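Local coordinates for IMC sub-compartment protein ISP3 (Toxoplasma gondii, PDB 4CHJ) that probably acts in parasite replication by endodyogeny as a pleckstrin homology-fold protein of the inner membrane complex, at residues W38-M48 and E59-P67; L84-Y92 and V138-N148. All blocks are in the same frame, centred on the assembly; numbering follows the deposited sequence.

Contact 1 joins helix 32-44 and strand 46-51 to strand 57-65, and contact 2 joins strand 87-91, with the turn before it, to helix 131-149. They follow one another along the chain, contact 1 closing before contact 2 opens, and their centres lie about 16 Å apart. Both reach the same seven-stranded antiparallel sheet of the pleckstrin homology fold, at its first hairpin and at strand 87-91, one of its two outermost strands. Direct evidence of continuity comes from Phe140 of the C-terminal helix, whose CZ packs 3.5 Å from Ile64 CG2 while Trp38 lies against its CB. The two contacts therefore share one apolar interior.

Contact 1 (W38-M48 and E59-P67); sequences WMNRYEAGDTM and ECNLKIDRP
The Tyr42 ring meets strand 59-65 with its edge: Leu62 O lies near the ring plane, 3.4 Å from Tyr42 CD1, while one face of the ring carries Asp46 CB, displaced toward the rim. The indole of Trp38 has Tyr42 CD2 over one face, and Ile64 CD1 reaches it obliquely, 3.6 Å from Trp38 CH2. These rings sit where a helix passes through Gly45 into the first beta hairpin of the pleckstrin homology sheet, the axes of helix 38-44 and strand 59-65 crossing at -104°.

The hairpin strands pair antiparallel. Asp46 with Leu62 and Met48 with Cys60 are hydrogen-bonded pairs, and Thr47 with Asn61 between them is a non-hydrogen-bonded pair. At the helix end, Ile64 N donates to Tyr42 O over 2.8 Å, so the strand bonds to the last helical turn as well as to its partner strand. Gly45 makes the change of direction with a positive phi; its CA lies 3.4 Å from Asn61 ND2.

On the face bearing Met48, Cys60 and Leu62, chi1 of Met48 and the bend at its chi2 (69°) set Met48 SD 3.8 Å from Cys60 CB, while CG touches Leu62 CB. Leu73 and Phe126 of neighbouring strands pack against this cluster.

Polar groups tie the helix to the strand that follows it. Tyr42 OH donates to Thr47 O, arriving from above the carbonyl plane. Arg41 is shared between two carboxylates, NH2 pairing with Asp133 of helix 131-149. In the other salt bridge Arg41 NH1 meets Asp46 OD2 at 2.9 Å, nearly along the C-O axis, with that oxygen only 8° out of the guanidinium plane.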
# COMPACT_ATOMS: atom_id res chain seq x y z
N TRP A 38 1.60 -10.01 8.81
CA TRP A 38 1.89 -8.84 8.02
C TRP A 38 2.11 -7.62 8.94
O TRP A 38 3.20 -7.01 8.94
CB TRP A 38 0.76 -8.58 7.01
CG TRP A 38 1.10 -7.51 6.05
CD1 TRP A 38 1.84 -7.62 4.92
CD2 TRP A 38 0.79 -6.14 6.19
NE1 TRP A 38 2.01 -6.41 4.33
CE2 TRP A 38 1.37 -5.47 5.10
CE3 TRP A 38 0.06 -5.41 7.13
CZ2 TRP A 38 1.23 -4.10 4.91
CZ3 TRP A 38 -0.07 -4.05 6.95
CH2 TRP A 38 0.52 -3.40 5.85
N MET A 39 1.15 -7.33 9.80
CA MET A 39 1.20 -6.12 10.61
C MET A 39 2.43 -6.08 11.51
O MET A 39 3.03 -5.02 11.70
CB MET A 39 -0.06 -5.98 11.44
CG MET A 39 -0.19 -4.64 12.13
SD MET A 39 -0.55 -3.30 10.98
CE MET A 39 -0.20 -1.89 12.02
N ASN A 40 2.79 -7.22 12.08
CA ASN A 40 3.95 -7.30 12.98
C ASN A 40 5.25 -7.05 12.27
O ASN A 40 6.07 -6.27 12.74
CB ASN A 40 4.02 -8.67 13.65
CG ASN A 40 3.16 -8.74 14.90
OD1 ASN A 40 3.17 -7.81 15.73
ND2 ASN A 40 2.39 -9.82 15.03
N ARG A 41 5.44 -7.73 11.15
CA ARG A 41 6.59 -7.49 10.27
C ARG A 41 6.83 -6.04 9.88
O ARG A 41 7.97 -5.54 9.98
CB ARG A 41 6.46 -8.33 9.02
CG ARG A 41 6.83 -9.76 9.28
CD ARG A 41 7.05 -10.51 8.01
NE ARG A 41 5.79 -10.88 7.39
CZ ARG A 41 5.43 -10.55 6.16
NH1 ARG A 41 6.24 -9.83 5.38
NH2 ARG A 41 4.27 -10.98 5.68
N TYR A 42 5.79 -5.37 9.42
CA TYR A 42 5.96 -4.01 8.86
C TYR A 42 5.98 -2.93 9.93
O TYR A 42 6.57 -1.86 9.74
CB TYR A 42 4.92 -3.74 7.77
CG TYR A 42 5.32 -4.42 6.47
CD1 TYR A 42 6.32 -3.87 5.65
CD2 TYR A 42 4.81 -5.67 6.12
CE1 TYR A 42 6.74 -4.51 4.50
CE2 TYR A 42 5.23 -6.32 4.96
CZ TYR A 42 6.20 -5.74 4.16
OH TYR A 42 6.61 -6.37 3.02
N GLU A 43 5.37 -3.22 11.08
CA GLU A 43 5.58 -2.40 12.28
C GLU A 43 7.05 -2.47 12.70
O GLU A 43 7.63 -1.47 13.13
CB GLU A 43 4.67 -2.86 13.42
CG GLU A 43 3.25 -2.30 13.33
CD GLU A 43 2.33 -2.78 14.45
OE1 GLU A 43 2.56 -3.89 14.99
OE2 GLU A 43 1.35 -2.05 14.76
N ALA A 44 7.64 -3.66 12.54
CA ALA A 44 9.08 -3.83 12.75
C ALA A 44 9.89 -3.16 11.64
O ALA A 44 11.02 -2.73 11.85
CB ALA A 44 9.43 -5.32 12.81
N GLY A 45 9.31 -3.07 10.45
CA GLY A 45 10.06 -2.64 9.29
C GLY A 45 10.36 -3.83 8.42
O GLY A 45 11.02 -4.77 8.84
N ASP A 46 9.84 -3.82 7.21
CA ASP A 46 10.09 -4.93 6.29
C ASP A 46 10.10 -4.42 4.84
O ASP A 46 9.72 -3.28 4.57
CB ASP A 46 9.07 -6.06 6.51
CG ASP A 46 9.47 -7.37 5.85
OD1 ASP A 46 10.68 -7.59 5.64
OD2 ASP A 46 8.57 -8.17 5.52
N THR A 47 10.59 -5.27 3.95
CA THR A 47 11.03 -4.89 2.63
C THR A 47 9.85 -4.94 1.65
O THR A 47 9.00 -5.84 1.74
CB THR A 47 12.18 -5.82 2.16
OG1 THR A 47 13.43 -5.34 2.66
CG2 THR A 47 12.25 -5.90 0.64
N MET A 48 9.77 -3.93 0.77
CA MET A 48 8.88 -3.94 -0.40
C MET A 48 9.51 -3.11 -1.53
O MET A 48 10.68 -2.71 -1.43
CB MET A 48 7.51 -3.40 -0.02
CG MET A 48 7.57 -2.31 1.04
SD MET A 48 8.32 -0.79 0.43
CE MET A 48 7.07 -0.31 -0.77
N GLU A 59 13.84 -1.04 -4.25
CA GLU A 59 13.64 -1.78 -3.00
C GLU A 59 13.75 -0.85 -1.81
O GLU A 59 14.78 -0.21 -1.62
CB GLU A 59 14.67 -2.89 -2.87
CG GLU A 59 14.14 -4.12 -2.15
CD GLU A 59 14.95 -5.37 -2.46
OE1 GLU A 59 15.36 -5.57 -3.63
OE2 GLU A 59 15.17 -6.18 -1.52
N CYS A 60 12.67 -0.76 -1.03
CA CYS A 60 12.64 0.06 0.19
C CYS A 60 12.34 -0.78 1.43
O CYS A 60 11.96 -1.95 1.35
CB CYS A 60 11.54 1.12 0.10
SG CYS A 60 11.80 2.32 -1.19
N ASN A 61 12.46 -0.12 2.58
CA ASN A 61 11.98 -0.65 3.84
C ASN A 61 10.81 0.18 4.22
O ASN A 61 10.86 1.41 4.15
CB ASN A 61 13.04 -0.56 4.94
CG ASN A 61 12.90 -1.66 5.98
OD1 ASN A 61 13.22 -2.82 5.71
ND2 ASN A 61 12.42 -1.31 7.17
N LEU A 62 9.74 -0.49 4.61
CA LEU A 62 8.51 0.17 4.96
C LEU A 62 8.26 -0.14 6.41
O LEU A 62 8.17 -1.30 6.78
CB LEU A 62 7.37 -0.37 4.10
CG LEU A 62 5.97 0.11 4.45
CD1 LEU A 62 5.90 1.62 4.29
CD2 LEU A 62 4.91 -0.59 3.59
N LYS A 63 8.14 0.91 7.21
CA LYS A 63 7.95 0.78 8.61
C LYS A 63 6.70 1.53 9.01
O LYS A 63 6.59 2.74 8.79
CB LYS A 63 9.15 1.34 9.34
CG LYS A 63 9.23 0.90 10.78
CD LYS A 63 10.68 0.83 11.23
CE LYS A 63 10.78 0.57 12.73
NZ LYS A 63 9.98 1.55 13.52
N ILE A 64 5.76 0.81 9.61
CA ILE A 64 4.50 1.41 9.99
C ILE A 64 4.54 1.75 11.48
O ILE A 64 4.84 0.89 12.31
CB ILE A 64 3.30 0.48 9.67
CG1 ILE A 64 3.38 -0.01 8.21
CG2 ILE A 64 1.98 1.21 9.91
CD1 ILE A 64 2.20 -0.84 7.74
N ASP A 65 4.26 3.00 11.81
CA ASP A 65 4.02 3.36 13.20
C ASP A 65 2.56 3.78 13.33
O ASP A 65 2.19 4.90 12.96
CB ASP A 65 4.94 4.51 13.61
CG ASP A 65 4.80 4.87 15.08
OD1 ASP A 65 3.67 5.15 15.51
OD2 ASP A 65 5.82 4.88 15.79
N ARG A 66 1.76 2.86 13.84
CA ARG A 66 0.35 3.11 14.06
C ARG A 66 0.12 4.21 15.08
O ARG A 66 -0.76 5.05 14.87
CB ARG A 66 -0.36 1.83 14.47
CG ARG A 66 -0.73 0.94 13.29
CD ARG A 66 -1.81 -0.06 13.67
NE ARG A 66 -3.04 0.15 12.91
CZ ARG A 66 -4.04 -0.73 12.85
NH1 ARG A 66 -3.95 -1.88 13.49
NH2 ARG A 66 -5.12 -0.45 12.14
N PRO A 67 0.88 4.26 16.17
CA PRO A 67 0.56 5.33 17.13
C PRO A 67 0.79 6.71 16.54
O PRO A 67 0.01 7.62 16.80
CB PRO A 67 1.54 5.09 18.29
CG PRO A 67 1.83 3.64 18.25
CD PRO A 67 2.02 3.43 16.79

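Contact 2 (L84-Y92 and V138-N148)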
# COMPACT_ATOMS: atom_id res chain seq x y z
N LEU A 84 -0.69 8.60 7.63
CA LEU A 84 -1.82 7.69 7.50
C LEU A 84 -3.09 8.49 7.29
O LEU A 84 -4.00 8.07 6.58
CB LEU A 84 -1.92 6.79 8.73
CG LEU A 84 -0.68 5.94 8.99
CD1 LEU A 84 -0.96 4.86 10.02
CD2 LEU A 84 -0.15 5.33 7.70
N ASP A 85 -3.13 9.66 7.92
CA ASP A 85 -4.24 10.58 7.80
C ASP A 85 -4.35 11.01 6.35
O ASP A 85 -5.44 11.21 5.82
CB ASP A 85 -4.04 11.80 8.71
CG ASP A 85 -2.58 12.12 8.95
OD1 ASP A 85 -1.89 11.33 9.65
OD2 ASP A 85 -2.11 13.16 8.45
N ASP A 86 -3.20 11.18 5.71
CA ASP A 86 -3.13 11.61 4.32
C ASP A 86 -3.79 10.68 3.31
O ASP A 86 -4.34 11.14 2.31
CB ASP A 86 -1.69 11.91 3.91
CG ASP A 86 -1.60 13.02 2.89
OD1 ASP A 86 -2.57 13.79 2.75
OD2 ASP A 86 -0.56 13.13 2.21
N ILE A 87 -3.76 9.37 3.56
CA ILE A 87 -4.20 8.41 2.55
C ILE A 87 -5.66 8.65 2.19
O ILE A 87 -6.51 8.71 3.06
CB ILE A 87 -4.10 6.97 3.09
CG1 ILE A 87 -2.78 6.77 3.84
CG2 ILE A 87 -4.27 5.97 1.97
CD1 ILE A 87 -1.62 6.36 2.97
N ALA A 88 -5.94 8.75 0.90
CA ALA A 88 -7.29 9.05 0.45
C ALA A 88 -7.96 7.91 -0.31
O ALA A 88 -9.18 7.78 -0.28
CB ALA A 88 -7.29 10.31 -0.40
N ALA A 89 -7.17 7.10 -0.99
CA ALA A 89 -7.72 6.01 -1.78
C ALA A 89 -6.77 4.83 -1.90
O ALA A 89 -5.56 4.99 -1.80
CB ALA A 89 -8.11 6.51 -3.16
N VAL A 90 -7.34 3.66 -2.14
CA VAL A 90 -6.58 2.46 -2.41
C VAL A 90 -7.04 1.94 -3.76
O VAL A 90 -8.23 1.86 -4.02
CB VAL A 90 -6.82 1.41 -1.32
CG1 VAL A 90 -8.29 1.08 -1.21
CG2 VAL A 90 -6.00 0.16 -1.60
N LEU A 91 -6.10 1.63 -4.64
CA LEU A 91 -6.49 1.12 -5.94
C LEU A 91 -6.07 -0.33 -6.09
O LEU A 91 -4.90 -0.64 -6.16
CB LEU A 91 -5.88 1.97 -7.04
CG LEU A 91 -6.05 3.46 -6.78
CD1 LEU A 91 -4.94 4.27 -7.41
CD2 LEU A 91 -7.41 3.94 -7.27
N TYR A 92 -7.07 -1.21 -6.12
CA TYR A 92 -6.82 -2.64 -6.20
C TYR A 92 -7.97 -3.42 -6.82
O TYR A 92 -8.67 -4.14 -6.13
CB TYR A 92 -6.51 -3.18 -4.81
CG TYR A 92 -5.79 -4.49 -4.82
CD1 TYR A 92 -4.44 -4.55 -5.08
CD2 TYR A 92 -6.47 -5.67 -4.59
CE1 TYR A 92 -3.77 -5.76 -5.10
CE2 TYR A 92 -5.81 -6.88 -4.60
CZ TYR A 92 -4.47 -6.91 -4.86
OH TYR A 92 -3.81 -8.11 -4.88
N VAL A 138 -3.61 -3.68 1.46
CA VAL A 138 -4.91 -3.17 1.03
C VAL A 138 -5.89 -3.00 2.24
O VAL A 138 -6.56 -1.96 2.39
CB VAL A 138 -5.53 -4.06 -0.09
CG1 VAL A 138 -6.97 -3.64 -0.39
CG2 VAL A 138 -4.72 -3.96 -1.38
N SER A 139 -5.93 -4.00 3.12
CA SER A 139 -6.84 -3.96 4.27
C SER A 139 -6.38 -2.94 5.27
O SER A 139 -7.19 -2.24 5.86
CB SER A 139 -6.93 -5.33 4.92
OG SER A 139 -7.72 -6.18 4.12
N PHE A 140 -5.07 -2.83 5.45
CA PHE A 140 -4.53 -1.83 6.36
C PHE A 140 -4.89 -0.43 5.86
O PHE A 140 -5.30 0.42 6.63
CB PHE A 140 -3.02 -1.99 6.47
CG PHE A 140 -2.32 -0.80 7.05
CD1 PHE A 140 -2.57 -0.40 8.34
CD2 PHE A 140 -1.42 -0.08 6.29
CE1 PHE A 140 -1.93 0.70 8.88
CE2 PHE A 140 -0.77 1.02 6.82
CZ PHE A 140 -1.03 1.41 8.12
N LEU A 141 -4.74 -0.22 4.56
CA LEU A 141 -5.05 1.06 3.94
C LEU A 141 -6.53 1.37 4.08
O LEU A 141 -6.92 2.50 4.31
CB LEU A 141 -4.65 1.07 2.47
CG LEU A 141 -3.15 1.17 2.17
CD1 LEU A 141 -2.91 1.40 0.69
CD2 LEU A 141 -2.52 2.28 3.00
N ASP A 142 -7.35 0.34 3.93
CA ASP A 142 -8.79 0.51 4.00
C ASP A 142 -9.21 1.02 5.38
O ASP A 142 -10.06 1.89 5.49
CB ASP A 142 -9.49 -0.81 3.72
CG ASP A 142 -10.49 -0.71 2.60
OD1 ASP A 142 -11.47 0.04 2.75
OD2 ASP A 142 -10.30 -1.39 1.57
N ASP A 143 -8.60 0.47 6.42
CA ASP A 143 -8.91 0.90 7.78
C ASP A 143 -8.54 2.35 8.01
O ASP A 143 -9.29 3.10 8.63
CB ASP A 143 -8.18 0.01 8.79
CG ASP A 143 -8.66 -1.42 8.76
OD1 ASP A 143 -9.81 -1.65 8.36
OD2 ASP A 143 -7.88 -2.31 9.13
N GLU A 144 -7.38 2.75 7.49
CA GLU A 144 -6.89 4.12 7.68
C GLU A 144 -7.78 5.10 6.98
O GLU A 144 -8.09 6.15 7.52
CB GLU A 144 -5.48 4.23 7.13
CG GLU A 144 -4.50 3.39 7.91
CD GLU A 144 -4.50 3.72 9.40
OE1 GLU A 144 -4.79 4.89 9.75
OE2 GLU A 144 -4.20 2.81 10.22
N ILE A 145 -8.25 4.72 5.81
CA ILE A 145 -9.12 5.56 5.00
C ILE A 145 -10.48 5.79 5.66
O ILE A 145 -11.00 6.90 5.67
CB ILE A 145 -9.32 4.93 3.62
CG1 ILE A 145 -8.04 5.07 2.81
CG2 ILE A 145 -10.50 5.58 2.89
CD1 ILE A 145 -8.01 4.21 1.58
N LYS A 146 -11.07 4.71 6.18
CA LYS A 146 -12.31 4.79 6.92
C LYS A 146 -12.15 5.71 8.12
O LYS A 146 -12.94 6.65 8.29
CB LYS A 146 -12.75 3.40 7.37
CG LYS A 146 -13.41 2.58 6.26
CD LYS A 146 -13.24 1.07 6.43
CE LYS A 146 -14.22 0.48 7.45
NZ LYS A 146 -14.56 -0.95 7.15
N LYS A 147 -11.13 5.45 8.94
CA LYS A 147 -10.75 6.36 10.02
C LYS A 147 -10.73 7.80 9.56
O LYS A 147 -11.36 8.66 10.17
CB LYS A 147 -9.35 6.02 10.52
CG LYS A 147 -9.31 5.31 11.84
CD LYS A 147 -7.93 5.41 12.47
CE LYS A 147 -7.06 4.24 12.06
NZ LYS A 147 -5.61 4.57 12.17
N ASN A 148 -9.99 8.06 8.49
CA ASN A 148 -9.73 9.41 8.02
C ASN A 148 -11.00 10.13 7.62
O ASN A 148 -11.17 11.32 7.87
CB ASN A 148 -8.76 9.39 6.84
CG ASN A 148 -7.39 8.89 7.23
OD1 ASN A 148 -7.09 8.70 8.40
ND2 ASN A 148 -6.53 8.68 6.23
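Asn148 supplies the hydrogen bonds from helix 138-148 to the chain entering strand 87-91, where the C-terminal helix of the pleckstrin homology fold packs on the sheet. Asn148 ND2 donates to Leu84 O at 2.6 Å and to Ile87 O at 3.2 Å. Both acceptors lie within 6° of the amide plane, and both are met in the carbonyl plane on a lone pair. Leu84 O also accepts from Ile87 N.

Apolar packing continues along the strand. Ile87 CG2 meets Ile145 CG1 at 4.0 Å, and Ile87 CD1 turns to Leu141 CD2. With Val90 CG2 anti to the backbone N, that methyl reaches Leu141 CD1 at 4.0 Å and also touches Val138 CG1. Ile145 CD1 lies against the backbone, 3.7 Å from Ala89 C, at a classic beta bulge where Ala88 and Ala89 both face Arg116.

Aromatic contacts lie toward both ends of 84-92. Val138 CG2 makes a CH-pi contact over one face of Tyr92, whose OH bonds to Pro110 O; Leu84 CD1 meets Phe140 CZ at the ring edge.

Two acceptors close to one amide plane would limit rotation of the Asn148 amide, joining the helix to the chain before the strand, while the rest of the contact is largely apolar.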